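Local coordinates for protein membrane-bound lytic murein transglycosylase A (Burkholderia pseudomallei, PDB 6QK4) that probably cleaves the beta-1,4 bond between N-acetylmuramic acid and N-acetylglucosamine in peptidoglycan, leaving a 1,6-anhydro ring on the muramic acid, at residues 140-146 with 233-239; 160-166 with 218-223; 35-41 with 299-303. All blocks are in the same frame, centred on the assembly; numbering follows the deposited sequence.

Interaction 1: 140-146 with 233-239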
loop_
_atom_site.group_PDB
_atom_site.type_symbol
_atom_site.label_atom_id
_atom_site.label_comp_id
_atom_site.label_asym_id
_atom_site.label_seq_id
_atom_site.Cartn_x
_atom_site.Cartn_y
_atom_site.Cartn_z
ATOM N N ALA A 140 21.163 -19.218 6.675
ATOM C CA ALA A 140 20.505 -18.822 5.432
ATOM C C ALA A 140 19.296 -19.705 5.106
ATOM O O ALA A 140 19.263 -20.895 5.432
ATOM C CB ALA A 140 21.513 -18.904 4.290
ATOM N N ARG A 141 18.334 -19.111 4.373
ATOM C CA ARG A 141 17.131 -19.801 3.891
ATOM C C ARG A 141 17.386 -21.216 3.378
ATOM O O ARG A 141 16.674 -22.167 3.732
ATOM C CB ARG A 141 16.473 -18.916 2.791
ATOM C CG ARG A 141 15.547 -19.647 1.750
ATOM C CD ARG A 141 15.075 -18.738 0.548
ATOM N NE ARG A 141 14.602 -17.374 1.012
ATOM C CZ ARG A 141 13.314 -17.030 1.214
ATOM N NH1 ARG A 141 12.342 -17.904 0.960
ATOM N NH2 ARG A 141 12.987 -15.814 1.667
ATOM N N ALA A 142 18.425 -21.388 2.568
ATOM C CA ALA A 142 18.579 -22.660 1.893
ATOM C C ALA A 142 18.875 -23.765 2.890
ATOM O O ALA A 142 18.415 -24.893 2.704
ATOM C CB ALA A 142 19.681 -22.556 0.847
ATOM N N GLN A 143 19.594 -23.439 3.967
ATOM C CA GLN A 143 19.949 -24.452 4.958
ATOM C C GLN A 143 18.867 -24.567 6.013
ATOM O O GLN A 143 18.598 -25.665 6.496
ATOM C CB GLN A 143 21.288 -24.123 5.609
ATOM C CG GLN A 143 22.507 -24.534 4.724
ATOM C CD GLN A 143 22.546 -23.839 3.368
ATOM O OE1 GLN A 143 22.590 -24.502 2.311
ATOM N NE2 GLN A 143 22.579 -22.502 3.380
ATOM N N LEU A 144 18.239 -23.437 6.361
ATOM C CA LEU A 144 17.083 -23.471 7.239
ATOM C C LEU A 144 16.017 -24.425 6.702
ATOM O O LEU A 144 15.487 -25.271 7.444
ATOM C CB LEU A 144 16.531 -22.046 7.379
ATOM C CG LEU A 144 15.492 -21.771 8.425
ATOM C CD1 LEU A 144 16.030 -22.115 9.774
ATOM C CD2 LEU A 144 15.204 -20.276 8.314
ATOM N N MET A 145 15.699 -24.309 5.402
ATOM C CA MET A 145 14.696 -25.174 4.798
ATOM C C MET A 145 15.136 -26.629 4.740
ATOM O O MET A 145 14.273 -27.503 4.648
ATOM C CB MET A 145 14.327 -24.701 3.385
ATOM C CG MET A 145 13.616 -23.305 3.313
ATOM S SD MET A 145 11.911 -23.507 3.818
ATOM C CE MET A 145 11.387 -24.877 2.782
ATOM N N ARG A 146 16.451 -26.911 4.804
ATOM C CA ARG A 146 16.942 -28.267 4.667
ATOM C C ARG A 146 17.258 -28.926 5.993
ATOM O O ARG A 146 17.360 -30.157 6.047
ATOM C CB ARG A 146 18.199 -28.277 3.776
ATOM C CG ARG A 146 17.872 -27.902 2.322
ATOM C CD ARG A 146 19.055 -27.771 1.386
ATOM N NE ARG A 146 18.658 -27.864 -0.023
ATOM C CZ ARG A 146 18.105 -26.847 -0.708
ATOM N NH1 ARG A 146 17.926 -25.636 -0.141
ATOM N NH2 ARG A 146 17.786 -27.043 -1.987
ATOM N N LEU A 233 15.000 -18.999 -5.418
ATOM C CA LEU A 233 14.604 -18.434 -4.141
ATOM C C LEU A 233 15.730 -18.561 -3.116
ATOM O O LEU A 233 15.930 -17.645 -2.292
ATOM C CB LEU A 233 13.311 -19.087 -3.663
ATOM C CG LEU A 233 12.124 -19.040 -4.627
ATOM C CD1 LEU A 233 10.872 -19.495 -3.962
ATOM C CD2 LEU A 233 11.893 -17.626 -5.105
ATOM N N ASP A 234 16.525 -19.648 -3.213
ATOM C CA ASP A 234 17.644 -19.871 -2.310
ATOM C C ASP A 234 18.765 -18.854 -2.498
ATOM O O ASP A 234 19.615 -18.726 -1.615
ATOM C CB ASP A 234 18.205 -21.265 -2.510
ATOM C CG ASP A 234 17.412 -22.318 -1.806
ATOM O OD1 ASP A 234 16.473 -21.967 -1.046
ATOM O OD2 ASP A 234 17.709 -23.501 -2.031
ATOM N N THR A 235 18.775 -18.099 -3.594
ATOM C CA THR A 235 19.780 -17.052 -3.704
ATOM C C THR A 235 19.532 -15.893 -2.745
ATOM O O THR A 235 20.384 -15.007 -2.667
ATOM C CB THR A 235 19.862 -16.516 -5.135
ATOM O OG1 THR A 235 18.677 -15.778 -5.431
ATOM C CG2 THR A 235 20.031 -17.634 -6.133
ATOM N N ASN A 236 18.375 -15.841 -2.047
ATOM C CA ASN A 236 18.111 -14.852 -1.013
ATOM C C ASN A 236 18.277 -15.490 0.355
ATOM O O ASN A 236 17.370 -16.203 0.812
ATOM C CB ASN A 236 16.690 -14.265 -1.152
ATOM C CG ASN A 236 16.318 -13.373 0.023
ATOM O OD1 ASN A 236 17.201 -12.789 0.647
ATOM N ND2 ASN A 236 15.008 -13.263 0.354
ATOM N N PRO A 237 19.361 -15.223 1.078
ATOM C CA PRO A 237 19.553 -15.905 2.369
ATOM C C PRO A 237 18.554 -15.485 3.429
ATOM O O PRO A 237 18.331 -16.244 4.387
ATOM C CB PRO A 237 20.995 -15.542 2.766
ATOM C CG PRO A 237 21.334 -14.344 1.979
ATOM C CD PRO A 237 20.495 -14.354 0.708
ATOM N N ARG A 238 17.922 -14.321 3.288
ATOM C CA ARG A 238 16.974 -13.903 4.306
ATOM C C ARG A 238 15.711 -14.764 4.276
ATOM O O ARG A 238 15.253 -15.186 3.203
ATOM C CB ARG A 238 16.620 -12.429 4.110
ATOM C CG ARG A 238 15.898 -11.843 5.284
ATOM C CD ARG A 238 15.703 -10.373 5.048
ATOM N NE ARG A 238 15.168 -9.685 6.217
ATOM C CZ ARG A 238 15.839 -9.461 7.351
ATOM N NH1 ARG A 238 17.095 -9.894 7.505
ATOM N NH2 ARG A 238 15.247 -8.812 8.348
ATOM N N PHE A 239 15.174 -15.033 5.466
ATOM C CA PHE A 239 13.963 -15.833 5.689
ATOM C C PHE A 239 13.093 -15.185 6.765
ATOM O O PHE A 239 13.540 -14.993 7.901
ATOM C CB PHE A 239 14.290 -17.284 6.103
ATOM C CG PHE A 239 13.153 -18.224 5.864
ATOM C CD1 PHE A 239 12.977 -18.796 4.598
ATOM C CD2 PHE A 239 12.216 -18.467 6.853
ATOM C CE1 PHE A 239 11.895 -19.655 4.367
ATOM C CE2 PHE A 239 11.118 -19.296 6.632
ATOM C CZ PHE A 239 10.953 -19.875 5.373
HETATM O O HOH W 1 19.949 -19.293 1.099
#
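Arg141 reaches across to the 233-239 segment and ends among its backbone carbonyls. CG stands anti to the backbone N (chi1 156°) and the chain turns at chi3, which brings Arg141 CD 3.2 Å from Leu233 O and puts the guanidinium beside the turn. Arg141 NE donates to Asn236 O at 3.0 Å, a bond lying in both the carbonyl and the guanidinium planes. Arg141 NH2 gives a 2.8 Å bond to Arg238 O, which lies tilted out of the guanidinium plane, and has a further acceptor in Gln168 OE1. Phe239 covers one guanidinium face: its CD1 lies 3.8 Å above the centre, with the two planes inclined at 55°. Leu144 CD2 touches the same ring at CD2, and the sulfur of Met145 meets it obliquely, a Met-aromatic contact with SD 4.8 Å from the ring centroid. Within the MltA-specific insert domain, the contact joins helix 141-147 to the last residues of helix 229-234 and the chain that follows, where an Asx turn at Asn236 leads toward strand 240-244. Asn236 OD1 there accepts from Arg238 N and also from Arg196 N. Arg146 comes to Asp234 from the opposite direction, its guanidinium turned 68° from the carboxylate; NH1 donates to the syn side of OD2 at 2.9 Å and also to Ala142 O. Ala142 CB packs on Asp234 CG, while a water links Ala142 N to Asp234 O.

Interaction 2: 160-166 with 218-223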
loop_
_atom_site.group_PDB
_atom_site.type_symbol
_atom_site.label_atom_id
_atom_site.label_comp_id
_atom_site.label_asym_id
_atom_site.label_seq_id
_atom_site.Cartn_x
_atom_site.Cartn_y
_atom_site.Cartn_z
ATOM N N ASP A 160 1.432 -20.476 -4.232
ATOM C CA ASP A 160 2.465 -20.029 -5.132
ATOM C C ASP A 160 3.710 -19.709 -4.306
ATOM O O ASP A 160 3.598 -18.991 -3.296
ATOM C CB ASP A 160 1.982 -18.787 -5.879
ATOM C CG ASP A 160 2.922 -18.374 -6.968
ATOM O OD1 ASP A 160 4.026 -17.913 -6.644
ATOM O OD2 ASP A 160 2.559 -18.553 -8.148
ATOM N N PRO A 161 4.889 -20.185 -4.707
ATOM C CA PRO A 161 6.095 -19.968 -3.878
ATOM C C PRO A 161 6.653 -18.568 -4.101
ATOM O O PRO A 161 7.300 -18.020 -3.198
ATOM C CB PRO A 161 7.056 -21.076 -4.347
ATOM C CG PRO A 161 6.661 -21.332 -5.759
ATOM C CD PRO A 161 5.133 -21.123 -5.810
ATOM N N ILE A 162 6.381 -17.987 -5.274
ATOM C CA ILE A 162 6.784 -16.602 -5.555
ATOM C C ILE A 162 5.952 -15.620 -4.738
ATOM O O ILE A 162 6.490 -14.679 -4.139
ATOM C CB ILE A 162 6.682 -16.277 -7.064
ATOM C CG1 ILE A 162 7.457 -17.292 -7.914
ATOM C CG2 ILE A 162 7.132 -14.826 -7.342
ATOM C CD1 ILE A 162 8.946 -17.180 -7.790
ATOM N N GLU A 163 4.630 -15.828 -4.668
ATOM C CA GLU A 163 3.814 -15.020 -3.765
ATOM C C GLU A 163 4.251 -15.150 -2.307
ATOM O O GLU A 163 4.241 -14.161 -1.571
ATOM C CB GLU A 163 2.340 -15.388 -3.899
ATOM C CG GLU A 163 1.817 -15.184 -5.303
ATOM C CD GLU A 163 0.332 -15.483 -5.472
ATOM O OE1 GLU A 163 -0.416 -15.457 -4.486
ATOM O OE2 GLU A 163 -0.082 -15.727 -6.634
ATOM N N ALA A 164 4.572 -16.372 -1.853
ATOM C CA ALA A 164 5.051 -16.553 -0.486
ATOM C C ALA A 164 6.322 -15.746 -0.245
ATOM O O ALA A 164 6.479 -15.091 0.790
ATOM C CB ALA A 164 5.324 -18.050 -0.226
ATOM N N PHE A 165 7.241 -15.804 -1.198
ATOM C CA PHE A 165 8.481 -15.050 -1.128
ATOM C C PHE A 165 8.218 -13.563 -0.994
ATOM O O PHE A 165 8.856 -12.883 -0.188
ATOM C CB PHE A 165 9.284 -15.332 -2.389
ATOM C CG PHE A 165 10.624 -14.698 -2.417
ATOM C CD1 PHE A 165 10.785 -13.381 -2.882
ATOM C CD2 PHE A 165 11.757 -15.433 -2.004
ATOM C CE1 PHE A 165 12.060 -12.785 -2.946
ATOM C CE2 PHE A 165 13.059 -14.854 -2.083
ATOM C CZ PHE A 165 13.197 -13.545 -2.554
ATOM N N PHE A 166 7.318 -13.020 -1.814
ATOM C CA PHE A 166 7.068 -11.576 -1.708
ATOM C C PHE A 166 6.215 -11.195 -0.526
ATOM O O PHE A 166 6.307 -10.052 -0.066
ATOM C CB PHE A 166 6.472 -11.051 -3.020
ATOM C CG PHE A 166 7.531 -10.947 -4.091
ATOM C CD1 PHE A 166 8.581 -10.041 -3.943
ATOM C CD2 PHE A 166 7.555 -11.811 -5.161
ATOM C CE1 PHE A 166 9.592 -9.978 -4.872
ATOM C CE2 PHE A 166 8.558 -11.737 -6.109
ATOM C CZ PHE A 166 9.581 -10.836 -5.967
ATOM N N ILE A 218 8.560 -12.156 -12.781
ATOM C CA ILE A 218 9.230 -13.231 -12.070
ATOM C C ILE A 218 8.338 -14.468 -12.034
ATOM O O ILE A 218 8.793 -15.593 -12.312
ATOM C CB ILE A 218 9.617 -12.747 -10.662
ATOM C CG1 ILE A 218 10.646 -11.589 -10.769
ATOM C CG2 ILE A 218 10.104 -13.960 -9.785
ATOM C CD1 ILE A 218 10.952 -10.925 -9.457
ATOM N N LYS A 219 7.045 -14.280 -11.738
ATOM C CA LYS A 219 6.107 -15.406 -11.800
ATOM C C LYS A 219 6.109 -16.042 -13.180
ATOM O O LYS A 219 5.972 -17.264 -13.311
ATOM C CB LYS A 219 4.683 -14.960 -11.467
ATOM C CG LYS A 219 4.366 -14.699 -10.012
ATOM C CD LYS A 219 2.838 -14.655 -9.822
ATOM C CE LYS A 219 2.444 -14.036 -8.506
ATOM N NZ LYS A 219 1.208 -13.165 -8.546
ATOM N N ALA A 220 6.241 -15.229 -14.230
ATOM C CA ALA A 220 6.172 -15.795 -15.567
ATOM C C ALA A 220 7.414 -16.628 -15.838
ATOM O O ALA A 220 7.330 -17.771 -16.319
ATOM C CB ALA A 220 6.007 -14.681 -16.603
ATOM N N TRP A 221 8.579 -16.076 -15.493
ATOM C CA TRP A 221 9.832 -16.817 -15.614
ATOM C C TRP A 221 9.795 -18.123 -14.828
ATOM O O TRP A 221 10.316 -19.143 -15.291
ATOM C CB TRP A 221 10.988 -15.944 -15.139
ATOM C CG TRP A 221 12.317 -16.592 -15.328
ATOM C CD1 TRP A 221 13.174 -16.440 -16.393
ATOM C CD2 TRP A 221 12.963 -17.487 -14.417
ATOM N NE1 TRP A 221 14.313 -17.203 -16.201
ATOM C CE2 TRP A 221 14.205 -17.854 -14.996
ATOM C CE3 TRP A 221 12.608 -18.023 -13.170
ATOM C CZ2 TRP A 221 15.091 -18.722 -14.358
ATOM C CZ3 TRP A 221 13.488 -18.889 -12.540
ATOM C CH2 TRP A 221 14.713 -19.224 -13.132
ATOM N N ALA A 222 9.226 -18.095 -13.621
ATOM C CA ALA A 222 9.085 -19.303 -12.810
ATOM C C ALA A 222 8.184 -20.326 -13.492
ATOM O O ALA A 222 8.485 -21.529 -13.481
ATOM C CB ALA A 222 8.530 -18.940 -11.430
ATOM N N ARG A 223 7.068 -19.859 -14.072
ATOM C CA ARG A 223 6.195 -20.709 -14.882
ATOM C C ARG A 223 6.960 -21.363 -16.024
ATOM O O ARG A 223 6.707 -22.525 -16.376
ATOM C CB ARG A 223 5.049 -19.872 -15.449
ATOM C CG ARG A 223 3.735 -20.601 -15.553
ATOM C CD ARG A 223 3.039 -20.582 -14.204
ATOM N NE ARG A 223 2.348 -19.319 -13.944
ATOM C CZ ARG A 223 2.691 -18.446 -12.998
ATOM N NH1 ARG A 223 3.731 -18.684 -12.205
ATOM N NH2 ARG A 223 1.990 -17.332 -12.842
#
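Ile162 meets Ile218, Lys219 and Ala222 where two helices of the MltA-specific insert domain, 161-170 and 215-224, pack roughly antiparallel; the short segments run at 145° with their axes 10.5 Å apart. Asp160, the N-cap of the first helix, has its OD1 used by two backbone donors: Glu163 N at 2.9 Å and, more weakly, Ile162 N. Its OD2 faces the second helix, where the charge of poorly ordered Arg223 is near but directs no N-H at it. Lys219 lays its CG against Ile162 CG2 and its CE along Glu163 CG, then carries the ammonium to the Glu163 carboxylate. There Lys219 NZ makes a salt bridge to Glu163 OE2, long and weak as a hydrogen bond at 3.4 Å. Its stronger partner is Asp326 OD2, with Gln216 OE1 as another acceptor, so the one ammonium is shared by two carboxylates and an amide. Next to these charges the packing is apolar. Ile162 sends CG1 to Ala222 CB at 4.0 Å, and its chi1 of -54°, with CG1 beside the backbone N, leaves the CG2 methyl to meet Ile218 CG2 at 3.9 Å. Phe166 has Phe165 CD1 over one face, and at its edge CZ touches Ile218 CD1 at 3.8 Å.

Interaction 3: 35-41 with 299-303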
loop_
_atom_site.group_PDB
_atom_site.type_symbol
_atom_site.label_atom_id
_atom_site.label_comp_id
_atom_site.label_asym_id
_atom_site.label_seq_id
_atom_site.Cartn_x
_atom_site.Cartn_y
_atom_site.Cartn_z
ATOM N N GLY A 35 -6.034 19.850 -11.679
ATOM C CA GLY A 35 -6.245 18.442 -11.618
ATOM C C GLY A 35 -7.572 18.085 -11.015
ATOM O O GLY A 35 -8.034 16.977 -11.243
ATOM N N TRP A 36 -8.261 19.027 -10.368
ATOM C CA TRP A 36 -9.525 18.660 -9.698
ATOM C C TRP A 36 -10.493 18.015 -10.693
ATOM O O TRP A 36 -11.148 17.021 -10.380
ATOM C CB TRP A 36 -10.134 19.903 -9.041
ATOM C CG TRP A 36 -11.492 19.788 -8.448
ATOM C CD1 TRP A 36 -12.614 20.530 -8.749
ATOM C CD2 TRP A 36 -11.856 18.917 -7.379
ATOM N NE1 TRP A 36 -13.645 20.170 -7.904
ATOM C CE2 TRP A 36 -13.206 19.143 -7.086
ATOM C CE3 TRP A 36 -11.167 17.909 -6.687
ATOM C CZ2 TRP A 36 -13.916 18.425 -6.097
ATOM C CZ3 TRP A 36 -11.878 17.213 -5.633
ATOM C CH2 TRP A 36 -13.222 17.471 -5.360
ATOM N N GLN A 37 -10.640 18.589 -11.895
ATOM C CA GLN A 37 -11.589 17.995 -12.841
ATOM C C GLN A 37 -11.096 16.706 -13.469
ATOM O O GLN A 37 -11.908 15.976 -14.074
ATOM C CB GLN A 37 -11.898 19.011 -13.954
ATOM C CG GLN A 37 -12.398 20.294 -13.366
ATOM C CD GLN A 37 -13.814 20.195 -12.830
ATOM O OE1 GLN A 37 -14.498 19.202 -12.987
ATOM N NE2 GLN A 37 -14.273 21.273 -12.203
ATOM N N ASP A 38 -9.782 16.398 -13.358
ATOM C CA ASP A 38 -9.223 15.169 -13.911
ATOM C C ASP A 38 -9.560 13.925 -13.067
ATOM O O ASP A 38 -9.547 12.784 -13.585
ATOM C CB ASP A 38 -7.724 15.355 -14.027
ATOM C CG ASP A 38 -7.346 16.386 -15.054
ATOM O OD1 ASP A 38 -7.886 16.289 -16.201
ATOM O OD2 ASP A 38 -6.450 17.219 -14.716
ATOM N N ASP A 39 -9.917 14.118 -11.817
ATOM C CA ASP A 39 -10.304 12.992 -10.980
ATOM C C ASP A 39 -11.785 12.668 -11.207
ATOM O O ASP A 39 -12.657 13.542 -11.054
ATOM C CB ASP A 39 -10.036 13.349 -9.513
ATOM C CG ASP A 39 -10.297 12.143 -8.557
ATOM O OD1 ASP A 39 -10.612 11.030 -9.045
ATOM O OD2 ASP A 39 -10.168 12.335 -7.337
ATOM N N SER A 40 -12.056 11.420 -11.616
ATOM C CA SER A 40 -13.432 10.970 -11.771
ATOM C C SER A 40 -14.198 11.044 -10.478
ATOM O O SER A 40 -15.439 11.140 -10.497
ATOM C CB SER A 40 -13.455 9.518 -12.232
ATOM O OG SER A 40 -12.928 8.645 -11.209
ATOM N N LEU A 41 -13.484 10.958 -9.341
ATOM C CA LEU A 41 -14.009 10.853 -7.963
ATOM C C LEU A 41 -14.636 9.495 -7.677
ATOM O O LEU A 41 -15.149 9.302 -6.574
ATOM C CB LEU A 41 -15.041 11.966 -7.615
ATOM C CG LEU A 41 -14.432 13.372 -7.592
ATOM C CD1 LEU A 41 -15.540 14.400 -7.384
ATOM C CD2 LEU A 41 -13.365 13.500 -6.473
ATOM N N LEU A 299 -1.634 11.592 -12.514
ATOM C CA LEU A 299 -2.494 10.915 -11.538
ATOM C C LEU A 299 -2.966 12.001 -10.572
ATOM O O LEU A 299 -2.170 12.536 -9.793
ATOM C CB LEU A 299 -1.727 9.799 -10.814
ATOM C CG LEU A 299 -2.546 9.085 -9.709
ATOM C CD1 LEU A 299 -3.779 8.480 -10.302
ATOM C CD2 LEU A 299 -1.578 7.950 -9.277
ATOM N N ASN A 300 -4.220 12.422 -10.726
ATOM C CA ASN A 300 -4.807 13.462 -9.893
ATOM C C ASN A 300 -5.928 12.848 -9.071
ATOM O O ASN A 300 -6.897 12.337 -9.639
ATOM C CB ASN A 300 -5.374 14.579 -10.784
ATOM C CG ASN A 300 -4.258 15.444 -11.386
ATOM O OD1 ASN A 300 -3.729 16.337 -10.723
ATOM N ND2 ASN A 300 -3.934 15.201 -12.649
ATOM N N ARG A 301 -5.789 12.828 -7.735
ATOM C CA ARG A 301 -6.663 11.918 -6.977
ATOM C C ARG A 301 -7.007 12.563 -5.636
ATOM O O ARG A 301 -6.083 12.981 -4.915
ATOM C CB ARG A 301 -5.964 10.565 -6.624
ATOM C CG ARG A 301 -6.289 9.284 -7.428
ATOM C CD ARG A 301 -7.594 8.803 -7.083
ATOM N NE ARG A 301 -8.029 7.482 -7.511
ATOM C CZ ARG A 301 -8.831 7.235 -8.540
ATOM N NH1 ARG A 301 -9.142 8.201 -9.410
ATOM N NH2 ARG A 301 -9.274 6.003 -8.734
ATOM N N LEU A 302 -8.297 12.635 -5.298
ATOM C CA LEU A 302 -8.720 12.990 -3.945
ATOM C C LEU A 302 -8.585 11.750 -3.081
ATOM O O LEU A 302 -9.177 10.711 -3.381
ATOM C CB LEU A 302 -10.164 13.487 -3.933
ATOM C CG LEU A 302 -10.688 13.880 -2.526
ATOM C CD1 LEU A 302 -9.929 15.047 -1.868
ATOM C CD2 LEU A 302 -12.160 14.194 -2.652
ATOM N N VAL A 303 -7.773 11.859 -2.033
ATOM C CA VAL A 303 -7.495 10.757 -1.124
ATOM C C VAL A 303 -7.725 11.253 0.310
ATOM O O VAL A 303 -7.960 12.453 0.589
ATOM C CB VAL A 303 -6.054 10.235 -1.296
ATOM C CG1 VAL A 303 -5.825 9.788 -2.793
ATOM C CG2 VAL A 303 -5.026 11.348 -0.997
#
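The Trp36 indole turns an edge, not a face, to Leu302: CZ3 is 4.3 Å from CD2, which lies near the ring plane. Arg80 makes a cation-pi contact with the same indole, and Trp36 NE1 donates to Glu84. Of the other flat groups, the Asp39 carboxylate bonds to the strand backbone. Asp39 OD2 accepts from Leu302 N at 2.8 Å in a nearly straight bond (171°), met from above the carboxylate plane, and also forms a salt bridge with Arg271. Asp39 OD1 takes the Leu41 N-H from well above that plane, closing an Asx turn, and forms a salt bridge with Arg301 NH1 at 3.2 Å. A chi1 of -175° swings the carboxylate away from its own nitrogen and over the strand, with Asp39 CB 3.3 Å from Asn300 O. The Asn300 amide lies alongside Asp38, and both groups bind Ala13, ND2 to its O and Asp38 OD2 to its N. Asn300 OD1 comes within 3.4 Å of Gly35 CA. Leu41 and Leu302 meet through their CD2 methyls at 4.1 Å. An N-terminal loop, lying between strand 25-27 and helix 44-55, is thereby fastened to the backbone N-H of Leu302 in strand 298-307, part of the 3D domain, whose family belongs to the double-psi beta-barrel clan.

Interactions 1 and 2 belong to the MltA-specific insert domain, with centres 15 Å apart. They touch through helix 161-170, whose Phe165 packs on Arg141, Leu233 and Asn236, and helices 215-224 and 229-234 follow each other in the chain. Interaction 3 lies on the opposite side of the chain's centre, about 44 Å from interaction 1 and 34 Å from interaction 2, centre to centre. Along the sequence, 35-41 comes first, then 140-146, 160-166, 218-223 and 233-239, and 299-303 last. The insert-domain contacts thus fall between the two halves of interaction 3, which joins the N-terminal region to the 3D domain across the intervening insertion.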